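Local coordinates for alpha-L-rhamnosidase (PDB 6GSZ), which probably hydrolyses terminal non-reducing alpha-L-rhamnose residues in alpha-L-rhamnosides, at residues Glu550-Ala555 with Thr618-Gly623. Residues are numbered along the deposited sequence; the frame is centred on the assembly and turned at random.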
ATOM      1  N   GLU A 550       3.095  18.089  -7.780  1.00 11.11           N
ATOM      2  CA  GLU A 550       2.680  18.320  -6.371  1.00 11.44           C
ATOM      3  C   GLU A 550       3.713  17.767  -5.391  1.00 11.38           C
ATOM      4  O   GLU A 550       3.819  18.289  -4.259  1.00 12.53           O
ATOM      5  CB  GLU A 550       1.259  17.816  -6.170  1.00 14.69           C
ATOM      6  CG  GLU A 550       1.086  16.375  -5.840  1.00 16.75           C
ATOM      7  CD  GLU A 550      -0.335  15.846  -6.012  1.00 18.71           C
ATOM      8  OE1 GLU A 550      -1.087  16.444  -6.848  1.00 19.42           O
ATOM      9  OE2 GLU A 550      -0.657  14.816  -5.366  1.00 14.46           O
ATOM     10  N   GLN A 551       4.456  16.739  -5.800  1.00  9.39           N
ATOM     11  CA  GLN A 551       5.461  16.084  -4.957  1.00 10.26           C
ATOM     12  C   GLN A 551       6.844  16.759  -5.048  1.00 10.44           C
ATOM     13  O   GLN A 551       7.768  16.409  -4.301  1.00 11.69           O
ATOM     14  CB  GLN A 551       5.496  14.592  -5.269  1.00 10.24           C
ATOM     15  CG  GLN A 551       4.209  13.912  -4.829  1.00  9.78           C
ATOM     16  CD  GLN A 551       3.938  12.566  -5.453  1.00 11.27           C
ATOM     17  OE1 GLN A 551       4.809  11.970  -6.092  1.00 12.12           O
ATOM     18  NE2 GLN A 551       2.729  12.051  -5.255  1.00 11.23           N
ATOM     19  N   TYR A 552       6.994  17.699  -5.984  1.00 11.32           N
ATOM     20  CA  TYR A 552       8.265  18.316  -6.217  1.00 10.80           C
ATOM     21  C   TYR A 552       8.786  19.115  -5.033  1.00  9.70           C
ATOM     22  O   TYR A 552       9.983  18.982  -4.678  1.00 12.13           O
ATOM     23  CB  TYR A 552       8.228  19.213  -7.456  1.00 11.67           C
ATOM     24  CG  TYR A 552       9.574  19.767  -7.834  1.00 11.95           C
ATOM     25  CD1 TYR A 552      10.540  18.954  -8.397  1.00 13.03           C
ATOM     26  CD2 TYR A 552       9.906  21.088  -7.599  1.00 13.23           C
ATOM     27  CE1 TYR A 552      11.761  19.454  -8.808  1.00 13.22           C
ATOM     28  CE2 TYR A 552      11.143  21.605  -7.982  1.00 15.06           C
ATOM     29  CZ  TYR A 552      12.083  20.778  -8.560  1.00 13.89           C
ATOM     30  OH  TYR A 552      13.299  21.274  -8.968  1.00 13.99           O
ATOM     31  N   GLY A 553       7.893  19.888  -4.400  1.00 12.04           N
ATOM     32  CA  GLY A 553       8.377  20.759  -3.324  1.00 11.84           C
ATOM     33  C   GLY A 553       8.972  19.977  -2.160  1.00 11.15           C
ATOM     34  O   GLY A 553      10.017  20.341  -1.607  1.00 12.29           O
ATOM     35  N   GLY A 554       8.377  18.829  -1.847  1.00 10.33           N
ATOM     36  CA  GLY A 554       8.938  17.982  -0.799  1.00 10.98           C
ATOM     37  C   GLY A 554      10.343  17.507  -1.127  1.00 10.54           C
ATOM     38  O   GLY A 554      11.265  17.516  -0.294  1.00 11.35           O
ATOM     39  N   ALA A 555      10.506  17.022  -2.368  1.00 10.69           N
ATOM     40  CA  ALA A 555      11.800  16.525  -2.829  1.00 10.59           C
ATOM     41  C   ALA A 555      12.871  17.629  -2.827  1.00 10.07           C
ATOM     42  O   ALA A 555      13.963  17.431  -2.315  1.00 11.60           O
ATOM     43  CB  ALA A 555      11.622  15.902  -4.214  1.00 11.68           C
ATOM     44  N   THR A 618      14.137  18.066 -14.788  1.00 13.21           N
ATOM     45  CA  THR A 618      14.085  18.016 -16.245  1.00 14.07           C
ATOM     46  C   THR A 618      12.695  17.600 -16.746  1.00 14.10           C
ATOM     47  O   THR A 618      12.136  18.217 -17.648  1.00 14.39           O
ATOM     48  CB  THR A 618      15.178  17.079 -16.735  1.00 15.95           C
ATOM     49  OG1 THR A 618      16.437  17.612 -16.341  1.00 16.78           O
ATOM     50  CG2 THR A 618      15.141  16.926 -18.236  1.00 17.25           C
ATOM     51  N   SER A 619      12.104  16.587 -16.117  1.00 13.68           N
ATOM     52  CA  SER A 619      10.770  16.097 -16.496  1.00 13.07           C
ATOM     53  C   SER A 619       9.743  17.232 -16.402  1.00 14.08           C
ATOM     54  O   SER A 619       8.775  17.281 -17.190  1.00 17.67           O
ATOM     55  CB  SER A 619      10.342  14.903 -15.656  1.00 16.22           C
ATOM     56  OG  SER A 619      11.185  13.779 -15.871  1.00 18.00           O
ATOM     57  N   LEU A 620       9.918  18.089 -15.383  1.00 13.55           N
ATOM     58  CA  LEU A 620       8.984  19.190 -15.108  1.00 13.09           C
ATOM     59  C   LEU A 620       9.371  20.513 -15.762  1.00 13.61           C
ATOM     60  O   LEU A 620       8.729  21.500 -15.555  1.00 14.11           O
ATOM     61  CB  LEU A 620       8.904  19.400 -13.594  1.00 13.47           C
ATOM     62  CG  LEU A 620       8.255  18.274 -12.797  1.00 14.65           C
ATOM     63  CD1 LEU A 620       8.302  18.580 -11.304  1.00 16.85           C
ATOM     64  CD2 LEU A 620       6.826  17.968 -13.246  1.00 16.99           C
ATOM     65  N   SER A 621      10.370  20.497 -16.647  1.00 13.83           N
ATOM     66  CA  SER A 621      10.790  21.720 -17.374  0.50 15.34           C
ATOM     67  C   SER A 621      11.203  22.828 -16.409  1.00 14.53           C
ATOM     68  O   SER A 621      10.973  24.011 -16.642  1.00 16.77           O
ATOM     69  CB  SER A 621       9.727  22.222 -18.325  0.50 14.30           C
ATOM     70  OG  SER A 621       9.972  21.684 -19.572  0.50 12.94           O
ATOM     71  N   LYS A 622      11.897  22.446 -15.338  1.00 14.54           N
ATOM     72  CA  LYS A 622      12.487  23.384 -14.411  1.00 14.39           C
ATOM     73  C   LYS A 622      14.000  23.427 -14.695  1.00 14.02           C
ATOM     74  O   LYS A 622      14.802  22.715 -14.101  1.00 15.79           O
ATOM     75  CB  LYS A 622      12.172  22.962 -12.978  1.00 15.20           C
ATOM     76  CG  LYS A 622      10.700  22.974 -12.624  1.00 17.14           C
ATOM     77  CD  LYS A 622      10.454  22.579 -11.207  1.00 18.14           C
ATOM     78  CE  LYS A 622       9.007  22.282 -10.865  1.00 17.12           C
ATOM     79  NZ  LYS A 622       8.174  23.478 -10.936  1.00 24.79           N
ATOM     80  N   GLY A 623      14.391  24.266 -15.671  1.00 13.75           N
ATOM     81  CA  GLY A 623      15.737  24.255 -16.214  1.00 13.95           C
ATOM     82  C   GLY A 623      16.797  24.710 -15.228  1.00 12.93           C
ATOM     83  O   GLY A 623      17.876  24.121 -15.164  1.00 13.62           O
TER
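Y552 and L620 are the nearest CA pair of the two segments, 9.0 Å apart. Segment 550-555 lies within helix 545-562. Segment 618-623 holds the last two residues of helix 598-619 and the bend into helix 623-644. A Schellman motif ends the first of these two helices: S621, with positive phi, is its C-prime residue; K622 N bonds to S617 O, and S621 N to T618 O at 3.1 Å. K622 then takes the N-cap position of the next helix.

The gap is bridged by side chains alone. Y552 has CG anti to its own N (chi1 -174°), which sends the ring out to the bend. The aliphatic end of K622 lies over one face of this ring. Its CE sits 3.8 Å from the Y552 ring centroid and 21° off the normal, a CH-pi contact. K622 CD comes nearer the rim, 3.4 Å from Y552 CE2. The K622 chain runs extended as far as CE and then bends at chi4 (-67°). Its NZ forms a salt bridge with E549, so both the chain and the charge of K622 engage helix 545-562. L620 adds an apolar contact, with its CD1 3.7 Å from Y552 CD1. The hydroxyl of Y552 hydrogen-bonds to S617, in helix 598-619. Together these contacts pack a helix-to-helix corner onto a neighbouring helix, within the (alpha/alpha)6-barrel, or six-hairpin, glycosidase domain.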